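Local coordinates for oligopeptide ABC transporter, periplasmic oligopeptide-binding protein, putative (Thermotoga maritima MSB8, PDB 5IPW) that probably binds oligopeptides in the periplasm and delivers them to an ABC transporter for uptake, as family 5 solute-binding proteins generally do, at residues A[48-53]-A[269-274]; A[85-88]-A[93-96]; A[105-110]-A[564-569]; A[178-183]-A[499-504]; A[261-266]-A[625-630]. All coordinates share one frame; numbering follows the deposited sequence.

Contact 1. Residues A[48-53]-A[269-274]; sequences LVVQPV and NQLPYI
V50 and L271 meet through methyl and methine carbons, with L271 CD1 set against both V50 CB and V50 CG2 at 3.9 Å. L271 holds its CG anti to its own carbonyl carbon (chi1 -62°), which sends the isobutyl group out to the valine. A second, lighter touch lies two residues further along each segment, where P52 CG is 4.0 Å from Y273 OH and the pyrrolidine ring crosses the tyrosine side chain at about a right angle. The two touches are linked within 269-274. L271 CD2 sits over the centre of the Y273 ring, 3.7 Å above its plane, so one branch of the leucine faces V50 while the other lies on the tyrosine in a CH-pi contact; the chain between these stacked residues passes through a cis peptide bond before P272. Further out, strand 263-265 binds both segments through its backbone: V264 pairs with V50 and A263 with L271. M627 also packs on both V50 and L271. The Y273 hydroxyl is hydrogen-bonded to D265 OD2 and to G57 N, and N269 ND2 joins it at the same carboxylate oxygen. The contact thus divides by chemistry: aliphatic groups make the touch between strand 48-51 and the loop, while the buried phenol oxygen finds its polar partners outside both segments, which should help fix the direction of the ring.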
# COMPACT_ATOMS: atom_id res chain seq x y z
N LEU A 48 6.42 -21.99 9.13
CA LEU A 48 6.98 -21.14 8.09
C LEU A 48 8.46 -20.94 8.39
O LEU A 48 8.86 -20.90 9.54
CB LEU A 48 6.24 -19.80 8.04
CG LEU A 48 6.79 -18.73 7.09
CD1 LEU A 48 6.74 -19.18 5.64
CD2 LEU A 48 6.01 -17.44 7.25
N VAL A 49 9.27 -20.88 7.34
CA VAL A 49 10.71 -20.72 7.49
C VAL A 49 11.09 -19.38 6.91
O VAL A 49 10.75 -19.07 5.77
CB VAL A 49 11.48 -21.85 6.78
CG1 VAL A 49 12.98 -21.68 6.98
CG2 VAL A 49 11.02 -23.20 7.30
N VAL A 50 11.79 -18.58 7.71
CA VAL A 50 12.06 -17.20 7.36
C VAL A 50 13.55 -16.98 7.22
O VAL A 50 14.30 -17.33 8.11
CB VAL A 50 11.47 -16.28 8.42
CG1 VAL A 50 11.83 -14.82 8.16
CG2 VAL A 50 9.97 -16.47 8.45
N GLN A 51 13.96 -16.43 6.09
CA GLN A 51 15.36 -16.09 5.91
C GLN A 51 15.58 -14.64 6.32
O GLN A 51 14.91 -13.73 5.82
CB GLN A 51 15.80 -16.29 4.47
CG GLN A 51 17.30 -16.11 4.30
CD GLN A 51 17.70 -16.20 2.85
OE1 GLN A 51 17.42 -17.20 2.18
NE2 GLN A 51 18.34 -15.14 2.34
N PRO A 52 16.51 -14.42 7.25
CA PRO A 52 16.78 -13.08 7.71
C PRO A 52 17.12 -12.09 6.62
O PRO A 52 17.73 -12.46 5.62
CB PRO A 52 17.99 -13.26 8.62
CG PRO A 52 17.86 -14.63 9.14
CD PRO A 52 17.18 -15.44 8.08
N VAL A 53 16.74 -10.84 6.83
CA VAL A 53 17.14 -9.76 5.95
C VAL A 53 18.65 -9.61 5.94
O VAL A 53 19.23 -9.29 4.91
CB VAL A 53 16.50 -8.42 6.38
CG1 VAL A 53 17.19 -7.24 5.72
CG2 VAL A 53 15.02 -8.43 6.05
N ASN A 269 15.18 -21.18 15.08
CA ASN A 269 14.71 -20.28 16.15
C ASN A 269 13.24 -19.87 15.94
O ASN A 269 12.89 -19.32 14.90
CB ASN A 269 15.57 -19.01 16.22
CG ASN A 269 17.02 -19.29 16.55
OD1 ASN A 269 17.33 -19.93 17.54
ND2 ASN A 269 17.93 -18.80 15.70
N GLN A 270 12.40 -20.15 16.93
CA GLN A 270 11.01 -19.73 16.91
C GLN A 270 10.92 -18.21 17.05
O GLN A 270 11.36 -17.64 18.05
CB GLN A 270 10.21 -20.37 18.05
CG GLN A 270 8.76 -19.90 18.12
CD GLN A 270 8.04 -20.31 19.39
OE1 GLN A 270 8.64 -20.38 20.47
NE2 GLN A 270 6.73 -20.56 19.28
N LEU A 271 10.34 -17.57 16.06
CA LEU A 271 10.21 -16.13 16.05
C LEU A 271 9.05 -15.70 16.97
O LEU A 271 8.25 -16.53 17.39
CB LEU A 271 10.00 -15.65 14.61
CG LEU A 271 11.17 -15.95 13.67
CD1 LEU A 271 10.77 -15.70 12.23
CD2 LEU A 271 12.40 -15.13 14.04
N PRO A 272 8.98 -14.40 17.30
CA PRO A 272 9.95 -13.34 16.96
C PRO A 272 11.24 -13.45 17.74
O PRO A 272 11.31 -14.21 18.69
CB PRO A 272 9.21 -12.05 17.35
CG PRO A 272 8.23 -12.47 18.38
CD PRO A 272 7.81 -13.87 18.00
N TYR A 273 12.26 -12.71 17.35
CA TYR A 273 13.48 -12.65 18.13
C TYR A 273 13.25 -11.81 19.39
O TYR A 273 13.68 -12.16 20.48
CB TYR A 273 14.57 -11.99 17.33
CG TYR A 273 15.11 -12.80 16.17
CD1 TYR A 273 15.71 -14.04 16.37
CD2 TYR A 273 15.09 -12.30 14.88
CE1 TYR A 273 16.24 -14.76 15.32
CE2 TYR A 273 15.62 -13.01 13.83
CZ TYR A 273 16.18 -14.24 14.05
OH TYR A 273 16.72 -14.92 13.00
N ILE A 274 12.53 -10.71 19.20
CA ILE A 274 12.30 -9.72 20.25
C ILE A 274 11.21 -10.18 21.22
O ILE A 274 10.14 -10.64 20.81
CB ILE A 274 11.96 -8.37 19.60
CG1 ILE A 274 13.15 -7.91 18.75
CG2 ILE A 274 11.62 -7.33 20.66
CD1 ILE A 274 12.84 -6.77 17.81

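Contact 2. Residues A[85-88]-A[93-96]; sequences AFWD and KLVP
D88 and K93 cross at about a right angle, the carboxylate lying against the aliphatic part of the lysine, with D88 OD2 3.4 Å from K93 CD. The lysine chain bends at chi3 (-75°), and K93 NZ stays 4.7 Å from D88 OD2, so the charges are near each other without direct contact. D88 OD1 instead takes G91 N and G92 N of the turn in this beta hairpin, formed by strands 85-87 and 94-105. The hydrogen-bonded pair F86–V95 supplies two backbone bonds, F86 N to V95 O at 2.8 Å and V95 N to F86 O at 2.9 Å; D88 N to K93 O adds a third at 3.1 Å. On the face carrying F86 and V95, the phenylalanine turns a ring edge to P96 O, which lies near the ring plane, while V95 CG2 packs on D88 CB. Elsewhere A85 CB rests 4.0 Å from L94 CG, and L94 CD1 approaches W87 CZ3 obliquely. W87 NE1 is bound by V617 O, outside the hairpin. Apolar side chains pack along the strands; at the turn end main-chain amides close on an aspartate whose negative charge the nearby lysine would probably ease.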
# COMPACT_ATOMS: atom_id res chain seq x y z
N ALA A 85 -0.85 -15.51 2.98
CA ALA A 85 0.34 -15.34 2.17
C ALA A 85 0.71 -13.87 2.18
O ALA A 85 -0.15 -13.01 1.97
CB ALA A 85 0.08 -15.83 0.76
N PHE A 86 1.98 -13.60 2.43
CA PHE A 86 2.46 -12.23 2.52
C PHE A 86 2.82 -11.71 1.15
O PHE A 86 3.08 -12.49 0.22
CB PHE A 86 3.69 -12.13 3.41
CG PHE A 86 3.40 -12.40 4.86
CD1 PHE A 86 2.96 -11.39 5.69
CD2 PHE A 86 3.59 -13.66 5.39
CE1 PHE A 86 2.71 -11.63 7.03
CE2 PHE A 86 3.34 -13.91 6.73
CZ PHE A 86 2.89 -12.89 7.55
N TRP A 87 2.86 -10.39 1.03
CA TRP A 87 3.58 -9.75 -0.06
C TRP A 87 5.03 -10.19 0.06
O TRP A 87 5.52 -10.46 1.15
CB TRP A 87 3.54 -8.22 0.06
CG TRP A 87 2.24 -7.54 -0.23
CD1 TRP A 87 1.57 -6.69 0.58
CD2 TRP A 87 1.47 -7.63 -1.44
NE1 TRP A 87 0.43 -6.24 -0.03
CE2 TRP A 87 0.34 -6.80 -1.27
CE3 TRP A 87 1.63 -8.32 -2.65
CZ2 TRP A 87 -0.63 -6.66 -2.27
CZ3 TRP A 87 0.66 -8.18 -3.63
CH2 TRP A 87 -0.46 -7.35 -3.44
N ASP A 88 5.73 -10.26 -1.06
CA ASP A 88 7.18 -10.19 -0.99
C ASP A 88 7.53 -8.75 -0.62
O ASP A 88 6.64 -7.91 -0.41
CB ASP A 88 7.81 -10.60 -2.31
CG ASP A 88 7.66 -9.54 -3.37
OD1 ASP A 88 6.63 -8.84 -3.39
OD2 ASP A 88 8.58 -9.42 -4.20
N LYS A 93 4.13 -10.20 -5.77
CA LYS A 93 4.01 -11.65 -5.76
C LYS A 93 3.64 -12.12 -4.36
O LYS A 93 3.95 -11.44 -3.37
CB LYS A 93 5.33 -12.28 -6.20
CG LYS A 93 6.56 -11.65 -5.56
CD LYS A 93 7.86 -12.13 -6.15
CE LYS A 93 8.23 -13.54 -5.70
NZ LYS A 93 9.70 -13.77 -5.74
N LEU A 94 2.98 -13.27 -4.28
CA LEU A 94 2.63 -13.85 -3.00
C LEU A 94 3.69 -14.81 -2.51
O LEU A 94 4.35 -15.49 -3.29
CB LEU A 94 1.28 -14.55 -3.05
CG LEU A 94 0.10 -13.68 -2.65
CD1 LEU A 94 0.07 -12.38 -3.44
CD2 LEU A 94 -1.18 -14.48 -2.85
N VAL A 95 3.80 -14.88 -1.20
CA VAL A 95 4.88 -15.57 -0.53
C VAL A 95 4.24 -16.30 0.66
O VAL A 95 3.33 -15.77 1.28
CB VAL A 95 5.93 -14.53 -0.12
CG1 VAL A 95 6.59 -14.88 1.18
CG2 VAL A 95 6.96 -14.36 -1.22
N PRO A 96 4.70 -17.53 0.97
CA PRO A 96 4.01 -18.30 2.01
C PRO A 96 3.88 -17.59 3.35
O PRO A 96 4.80 -16.89 3.78
CB PRO A 96 4.86 -19.56 2.15
CG PRO A 96 5.56 -19.68 0.85
CD PRO A 96 5.82 -18.28 0.38

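Contact 3. Residues A[105-110]-A[564-569]; sequences LENGRV and STPDPD
The tip of a beta hairpin, with E106, N107 and G108 all at positive phi, brings N107 to S564 and P566, with G108 close behind. The hairpin joins strands 94-105 and 110-115, and its end is a classic beta bulge in which R109 and V110 both face L105. L105 O accepts from R109 N and V110 N, each at 3.2 Å, and L105 N returns a bond to V110 O at 2.9 Å. G108 has no side chain; a CB there would point at the other segment, close to S564 O and P566 CG, and the positive phi also suits glycine. N107 extends with CG anti to its backbone N (chi1 -171°), which carries the amide across to the other segment. There N107 OD1 stands 4.2 Å from S564 O, two acceptors that give no bond, and no hydrogen bond spans the two segments. Behind the hairpin tip, G108 and R109 are tied by backbone bonds to Y175 and F171. S564 OG is held by Q561 O and Y560 O of helix 550-564, and D567 takes the N-cap position of helix 568-584. T565 touches K570, I571 and L574 of that second helix. The contact is a loose surface touch between a hairpin tip and the link between two helices, with N107 OD1 4.3 Å from P566 CD.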
# COMPACT_ATOMS: atom_id res chain seq x y z
N LEU A 105 -7.94 -22.40 -9.10
CA LEU A 105 -8.64 -23.34 -9.99
C LEU A 105 -9.85 -22.71 -10.67
O LEU A 105 -10.26 -21.61 -10.32
CB LEU A 105 -9.07 -24.59 -9.22
CG LEU A 105 -7.98 -25.34 -8.45
CD1 LEU A 105 -8.57 -26.49 -7.65
CD2 LEU A 105 -6.89 -25.84 -9.38
N GLU A 106 -10.40 -23.44 -11.65
CA GLU A 106 -11.56 -23.01 -12.42
C GLU A 106 -11.38 -21.58 -12.92
O GLU A 106 -12.26 -20.73 -12.76
CB GLU A 106 -12.85 -23.15 -11.59
CG GLU A 106 -13.23 -24.59 -11.29
CD GLU A 106 -14.43 -24.72 -10.35
OE1 GLU A 106 -15.35 -23.87 -10.40
OE2 GLU A 106 -14.44 -25.69 -9.56
N ASN A 107 -10.22 -21.32 -13.51
CA ASN A 107 -9.84 -20.00 -13.98
C ASN A 107 -10.19 -18.89 -12.98
O ASN A 107 -11.03 -18.03 -13.26
CB ASN A 107 -10.48 -19.72 -15.35
CG ASN A 107 -9.95 -18.44 -16.00
OD1 ASN A 107 -8.76 -18.14 -15.92
ND2 ASN A 107 -10.84 -17.68 -16.63
N GLY A 108 -9.57 -18.93 -11.81
CA GLY A 108 -9.75 -17.90 -10.80
C GLY A 108 -11.15 -17.80 -10.22
O GLY A 108 -11.54 -16.75 -9.72
N ARG A 109 -11.91 -18.88 -10.31
CA ARG A 109 -13.23 -18.92 -9.70
C ARG A 109 -13.08 -19.42 -8.27
O ARG A 109 -13.69 -18.86 -7.35
CB ARG A 109 -14.17 -19.82 -10.52
CG ARG A 109 -15.63 -19.81 -10.06
CD ARG A 109 -16.54 -20.64 -10.97
NE ARG A 109 -17.02 -19.89 -12.15
CZ ARG A 109 -16.44 -19.87 -13.35
NH1 ARG A 109 -15.33 -20.56 -13.60
NH2 ARG A 109 -16.99 -19.15 -14.32
N VAL A 110 -12.25 -20.45 -8.08
CA VAL A 110 -12.01 -21.00 -6.76
C VAL A 110 -10.53 -20.92 -6.37
O VAL A 110 -9.64 -21.03 -7.22
CB VAL A 110 -12.54 -22.45 -6.60
CG1 VAL A 110 -13.63 -22.76 -7.62
CG2 VAL A 110 -11.43 -23.48 -6.70
N SER A 564 -9.27 -10.58 -14.62
CA SER A 564 -9.76 -11.94 -14.80
C SER A 564 -8.68 -13.03 -14.74
O SER A 564 -8.99 -14.19 -14.48
CB SER A 564 -10.48 -12.04 -16.14
OG SER A 564 -9.65 -11.56 -17.18
N THR A 565 -7.42 -12.65 -14.96
CA THR A 565 -6.32 -13.62 -14.98
C THR A 565 -5.56 -13.65 -13.63
O THR A 565 -5.23 -12.60 -13.09
CB THR A 565 -5.36 -13.38 -16.19
OG1 THR A 565 -4.40 -14.43 -16.26
CG2 THR A 565 -4.64 -12.03 -16.10
N PRO A 566 -5.31 -14.86 -13.08
CA PRO A 566 -4.65 -15.01 -11.77
C PRO A 566 -3.11 -15.09 -11.76
O PRO A 566 -2.49 -14.53 -10.85
CB PRO A 566 -5.23 -16.32 -11.25
CG PRO A 566 -5.46 -17.13 -12.48
CD PRO A 566 -5.82 -16.16 -13.57
N ASP A 567 -2.51 -15.78 -12.73
CA ASP A 567 -1.06 -16.03 -12.70
C ASP A 567 -0.24 -14.74 -12.92
O ASP A 567 -0.41 -14.08 -13.95
CB ASP A 567 -0.65 -17.11 -13.71
CG ASP A 567 -0.97 -16.74 -15.15
OD1 ASP A 567 -2.16 -16.51 -15.45
OD2 ASP A 567 -0.03 -16.69 -15.98
N PRO A 568 0.66 -14.39 -11.97
CA PRO A 568 1.30 -13.07 -12.02
C PRO A 568 2.33 -12.88 -13.14
O PRO A 568 2.86 -11.78 -13.30
CB PRO A 568 1.96 -12.93 -10.64
CG PRO A 568 1.70 -14.20 -9.90
CD PRO A 568 1.24 -15.22 -10.91
N ASP A 569 2.63 -13.95 -13.89
CA ASP A 569 3.41 -13.82 -15.12
C ASP A 569 2.64 -12.97 -16.12
O ASP A 569 3.15 -11.98 -16.64
CB ASP A 569 3.68 -15.20 -15.75
CG ASP A 569 4.58 -16.07 -14.90
OD1 ASP A 569 5.07 -15.61 -13.84
OD2 ASP A 569 4.81 -17.24 -15.29

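Contact 4. Residues A[178-183]-A[499-504]; sequences FLLKVP and QPLSSP
F178 O is gripped by K181 N at 2.8 Å and, weakly, by V182 N, and the helical turn so formed turns L180 toward Q499 and L501. That turn follows strand 166-171 of the antiparallel five-strand sheet; its partner, also with helical backbone angles at 500-502, follows strand 489-494 of a separate mixed sheet. The contact thus bridges loops from two sheets of a periplasmic-binding-protein fold, consistent with a junction between lobes of this fold. L180 CD2 does the touching. It meets L501 CB at 3.5 Å, the two leucine side chains crossing obliquely, and also lies near the amide oxygen of the glutamine, with Q499 OE1 4.1 Å away. Q499 starts with CG anti to its backbone N and then bends at chi2 (48°), curling back over its own turn. There OE1 accepts L501 N at 3.3 Å, in the carbonyl plane and on a lone pair, while S502 OG bonds weakly to Q499 O. The other end of the amide reaches beyond the segments, Q499 NE2 binding G91 O in the hairpin turn. With a serine in place of Q499, L501 N and G91 O would probably both lose this partner, and the turn could shift against L180. W87 packs on both L180 and Q499, and the F178 ring meets F171 and F187 edge-to-face. The leucine pair is completed by L180 CD2 and L501 CD1, 3.9 Å apart.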
# COMPACT_ATOMS: atom_id res chain seq x y z
N PHE A 178 -8.39 -11.41 -6.52
CA PHE A 178 -8.43 -11.89 -5.15
C PHE A 178 -7.05 -12.16 -4.57
O PHE A 178 -6.81 -11.91 -3.39
CB PHE A 178 -9.27 -13.16 -5.05
CG PHE A 178 -9.33 -13.73 -3.66
CD1 PHE A 178 -9.93 -13.02 -2.63
CD2 PHE A 178 -8.77 -14.98 -3.38
CE1 PHE A 178 -9.98 -13.54 -1.35
CE2 PHE A 178 -8.82 -15.50 -2.10
CZ PHE A 178 -9.43 -14.78 -1.09
N LEU A 179 -6.14 -12.67 -5.40
CA LEU A 179 -4.78 -12.92 -4.94
C LEU A 179 -4.11 -11.68 -4.37
O LEU A 179 -3.29 -11.79 -3.46
CB LEU A 179 -3.91 -13.49 -6.07
CG LEU A 179 -4.16 -14.94 -6.46
CD1 LEU A 179 -3.19 -15.31 -7.58
CD2 LEU A 179 -4.00 -15.90 -5.29
N LEU A 180 -4.46 -10.51 -4.90
CA LEU A 180 -3.91 -9.25 -4.40
C LEU A 180 -4.59 -8.76 -3.12
O LEU A 180 -4.11 -7.83 -2.48
CB LEU A 180 -4.00 -8.17 -5.48
CG LEU A 180 -2.89 -8.21 -6.53
CD1 LEU A 180 -2.71 -9.58 -7.17
CD2 LEU A 180 -3.20 -7.16 -7.59
N LYS A 181 -5.71 -9.37 -2.76
CA LYS A 181 -6.43 -9.02 -1.54
C LYS A 181 -5.82 -9.73 -0.34
O LYS A 181 -5.78 -9.18 0.75
CB LYS A 181 -7.90 -9.42 -1.66
CG LYS A 181 -8.63 -8.78 -2.82
CD LYS A 181 -9.32 -7.49 -2.41
CE LYS A 181 -9.79 -6.69 -3.61
NZ LYS A 181 -8.64 -6.06 -4.32
N VAL A 182 -5.34 -10.95 -0.57
CA VAL A 182 -4.89 -11.82 0.52
C VAL A 182 -3.72 -11.27 1.35
O VAL A 182 -3.74 -11.38 2.57
CB VAL A 182 -4.56 -13.23 -0.00
CG1 VAL A 182 -3.96 -14.10 1.09
CG2 VAL A 182 -5.82 -13.89 -0.54
N PRO A 183 -2.69 -10.69 0.70
CA PRO A 183 -1.59 -10.08 1.44
C PRO A 183 -1.97 -8.79 2.16
O PRO A 183 -1.23 -8.35 3.04
CB PRO A 183 -0.56 -9.74 0.35
CG PRO A 183 -1.05 -10.36 -0.89
CD PRO A 183 -2.52 -10.52 -0.75
N GLN A 499 2.02 -0.70 -6.12
CA GLN A 499 1.02 -1.71 -6.44
C GLN A 499 -0.26 -0.99 -6.85
O GLN A 499 -1.14 -0.74 -6.02
CB GLN A 499 0.79 -2.64 -5.25
CG GLN A 499 -0.21 -3.75 -5.53
CD GLN A 499 0.07 -4.46 -6.83
OE1 GLN A 499 -0.44 -4.09 -7.88
NE2 GLN A 499 0.93 -5.47 -6.78
N PRO A 500 -0.37 -0.65 -8.14
CA PRO A 500 -1.52 0.11 -8.64
C PRO A 500 -2.83 -0.65 -8.57
O PRO A 500 -3.86 -0.03 -8.38
CB PRO A 500 -1.17 0.37 -10.11
CG PRO A 500 0.26 -0.01 -10.27
CD PRO A 500 0.51 -1.06 -9.25
N LEU A 501 -2.78 -1.97 -8.72
CA LEU A 501 -3.99 -2.77 -8.91
C LEU A 501 -4.99 -2.81 -7.74
O LEU A 501 -6.13 -3.22 -7.92
CB LEU A 501 -3.61 -4.19 -9.33
CG LEU A 501 -3.01 -4.26 -10.74
CD1 LEU A 501 -2.17 -5.52 -10.92
CD2 LEU A 501 -4.10 -4.18 -11.79
N SER A 502 -4.55 -2.39 -6.56
CA SER A 502 -5.47 -2.17 -5.43
C SER A 502 -6.17 -0.81 -5.51
O SER A 502 -7.16 -0.58 -4.82
CB SER A 502 -4.70 -2.27 -4.12
OG SER A 502 -3.72 -1.25 -4.02
N SER A 503 -5.62 0.09 -6.33
CA SER A 503 -6.19 1.42 -6.59
C SER A 503 -5.91 1.80 -8.05
O SER A 503 -5.15 2.72 -8.33
CB SER A 503 -5.56 2.46 -5.66
OG SER A 503 -5.87 2.18 -4.30
N PRO A 504 -6.51 1.06 -8.99
CA PRO A 504 -6.12 1.11 -10.39
C PRO A 504 -6.60 2.32 -11.20
O PRO A 504 -6.35 2.36 -12.40
CB PRO A 504 -6.73 -0.16 -10.96
CG PRO A 504 -7.94 -0.39 -10.13
CD PRO A 504 -7.54 0.02 -8.75

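Contact 5. Residues A[261-266]-A[625-630]; sequences FWAVDI and MPMQFF
M627 meets F261 in a Met-aromatic contact beside strand 263-265, the edge strand of a small three-strand mixed sheet. The sulfur comes in at the ring edge: M627 SD is 5.0 Å from the F261 centroid and 85° off the ring normal. Apolar contact follows from the methyl, M627 CE lying 3.7 Å from F261 CE2 and also touching A263 CB. M627 sets out with CG between its backbone N and carbonyl carbon (chi1 74°) and bends at chi3, laying the methyl between ring and alanine. F261 itself leans over the indole of W262, its CE1 above one face and offset toward the rim. Losing the F261 ring to a smaller valine is likely to leave M627 SD without its aromatic edge and the thioether freer to turn. Among backbone links, W262 and V264 both bond to L48 of the neighbouring strand. Hydrogen bonding steadies the 3-10 segment that carries the methionine. M625 O takes Q628 N at 3.3 Å on one face of its plane and Q628 NE2 on the other, and Q628 OE1 reaches V53 N. The side-chain bond, Q628 NE2 to M625 O, is 2.9 Å long with an angle of 164° at the hydrogen.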
# COMPACT_ATOMS: atom_id res chain seq x y z
N PHE A 261 3.82 -18.80 18.39
CA PHE A 261 4.07 -18.30 17.04
C PHE A 261 4.66 -19.40 16.17
O PHE A 261 5.48 -20.20 16.64
CB PHE A 261 4.96 -17.05 17.02
CG PHE A 261 4.91 -16.31 15.72
CD1 PHE A 261 3.71 -15.81 15.25
CD2 PHE A 261 6.04 -16.14 14.95
CE1 PHE A 261 3.64 -15.14 14.04
CE2 PHE A 261 5.99 -15.47 13.75
CZ PHE A 261 4.79 -14.97 13.29
N TRP A 262 4.27 -19.39 14.90
CA TRP A 262 4.31 -20.57 14.02
C TRP A 262 5.35 -20.46 12.93
O TRP A 262 5.31 -21.24 11.98
CB TRP A 262 2.92 -20.77 13.38
CG TRP A 262 2.28 -19.48 13.07
CD1 TRP A 262 1.44 -18.78 13.88
CD2 TRP A 262 2.47 -18.68 11.91
NE1 TRP A 262 1.08 -17.60 13.29
CE2 TRP A 262 1.70 -17.51 12.07
CE3 TRP A 262 3.22 -18.85 10.74
CZ2 TRP A 262 1.66 -16.51 11.11
CZ3 TRP A 262 3.17 -17.84 9.78
CH2 TRP A 262 2.40 -16.69 9.97
N ALA A 263 6.26 -19.50 13.04
CA ALA A 263 7.34 -19.37 12.07
C ALA A 263 8.66 -19.46 12.78
O ALA A 263 8.77 -19.10 13.94
CB ALA A 263 7.24 -18.06 11.33
N VAL A 264 9.66 -19.95 12.06
CA VAL A 264 11.02 -20.03 12.57
C VAL A 264 12.03 -19.47 11.57
O VAL A 264 11.71 -19.16 10.43
CB VAL A 264 11.42 -21.48 12.90
CG1 VAL A 264 10.45 -22.10 13.90
CG2 VAL A 264 11.49 -22.34 11.64
N ASP A 265 13.24 -19.30 12.09
CA ASP A 265 14.47 -19.04 11.34
C ASP A 265 14.90 -20.16 10.44
O ASP A 265 14.48 -21.29 10.61
CB ASP A 265 15.62 -18.99 12.36
CG ASP A 265 16.04 -17.64 12.65
OD1 ASP A 265 15.41 -16.71 12.12
OD2 ASP A 265 17.02 -17.51 13.41
N ILE A 266 15.85 -19.85 9.57
CA ILE A 266 16.62 -20.88 8.90
C ILE A 266 17.40 -21.77 9.88
O ILE A 266 17.67 -22.91 9.57
CB ILE A 266 17.55 -20.32 7.79
CG1 ILE A 266 18.55 -19.30 8.34
CG2 ILE A 266 16.72 -19.69 6.69
CD1 ILE A 266 19.50 -18.76 7.29
N MET A 625 9.08 -6.96 7.26
CA MET A 625 8.99 -8.23 7.98
C MET A 625 9.55 -8.16 9.40
O MET A 625 10.55 -8.80 9.70
CB MET A 625 9.62 -9.38 7.17
CG MET A 625 8.84 -10.69 7.27
SD MET A 625 7.07 -10.47 6.95
CE MET A 625 6.43 -12.09 7.32
N PRO A 626 8.90 -7.39 10.28
CA PRO A 626 9.43 -7.14 11.62
C PRO A 626 9.51 -8.33 12.57
O PRO A 626 10.21 -8.27 13.59
CB PRO A 626 8.48 -6.08 12.19
CG PRO A 626 7.24 -6.21 11.39
CD PRO A 626 7.69 -6.60 10.01
N MET A 627 8.83 -9.42 12.25
CA MET A 627 8.93 -10.62 13.07
C MET A 627 10.37 -11.13 13.18
O MET A 627 10.72 -11.80 14.15
CB MET A 627 7.98 -11.72 12.57
CG MET A 627 8.40 -12.43 11.28
SD MET A 627 7.08 -13.46 10.56
CE MET A 627 7.95 -14.98 10.64
N GLN A 628 11.21 -10.80 12.19
CA GLN A 628 12.63 -11.23 12.20
C GLN A 628 13.62 -10.10 12.49
O GLN A 628 14.83 -10.28 12.32
CB GLN A 628 13.02 -11.97 10.89
CG GLN A 628 12.78 -11.26 9.57
CD GLN A 628 13.83 -10.22 9.23
OE1 GLN A 628 15.00 -10.54 9.09
NE2 GLN A 628 13.40 -8.97 9.08
N PHE A 629 13.12 -8.95 12.93
CA PHE A 629 14.00 -7.91 13.48
C PHE A 629 14.58 -8.45 14.76
O PHE A 629 13.93 -9.24 15.45
CB PHE A 629 13.23 -6.64 13.83
CG PHE A 629 12.68 -5.88 12.65
CD1 PHE A 629 13.05 -6.18 11.35
CD2 PHE A 629 11.83 -4.81 12.87
CE1 PHE A 629 12.54 -5.45 10.28
CE2 PHE A 629 11.33 -4.07 11.81
CZ PHE A 629 11.68 -4.39 10.52
N PHE A 630 15.79 -8.03 15.10
CA PHE A 630 16.36 -8.36 16.40
C PHE A 630 17.26 -7.28 16.97
O PHE A 630 17.72 -6.40 16.26
CB PHE A 630 17.10 -9.70 16.36
CG PHE A 630 18.47 -9.65 15.73
CD1 PHE A 630 18.61 -9.67 14.35
CD2 PHE A 630 19.61 -9.65 16.50
CE1 PHE A 630 19.87 -9.66 13.76
CE2 PHE A 630 20.87 -9.65 15.92
CZ PHE A 630 21.00 -9.65 14.55

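In the fold
Contacts 1 and 5 are nearly superposed, their centres 2 Å apart, and share the sheet in which strands 48-51 and 263-265 are neighbours; their segments alternate along the chain, so early, middle and C-terminal parts interlock there. Contact 2, nested in the loop closed by contact 1, lies 16 Å from it between centres and touches it where L48 meets P96; F86 also packs on M625 of contact 5. The centre of contact 4 lies 12 Å from that of contact 2, joined through W87 and L94 on P183, and contact 4 is itself nested within contact 3, which it meets at L179 and P566. Packing therefore runs from the small sheet through the 85-96 hairpin to the helix link at 564-569.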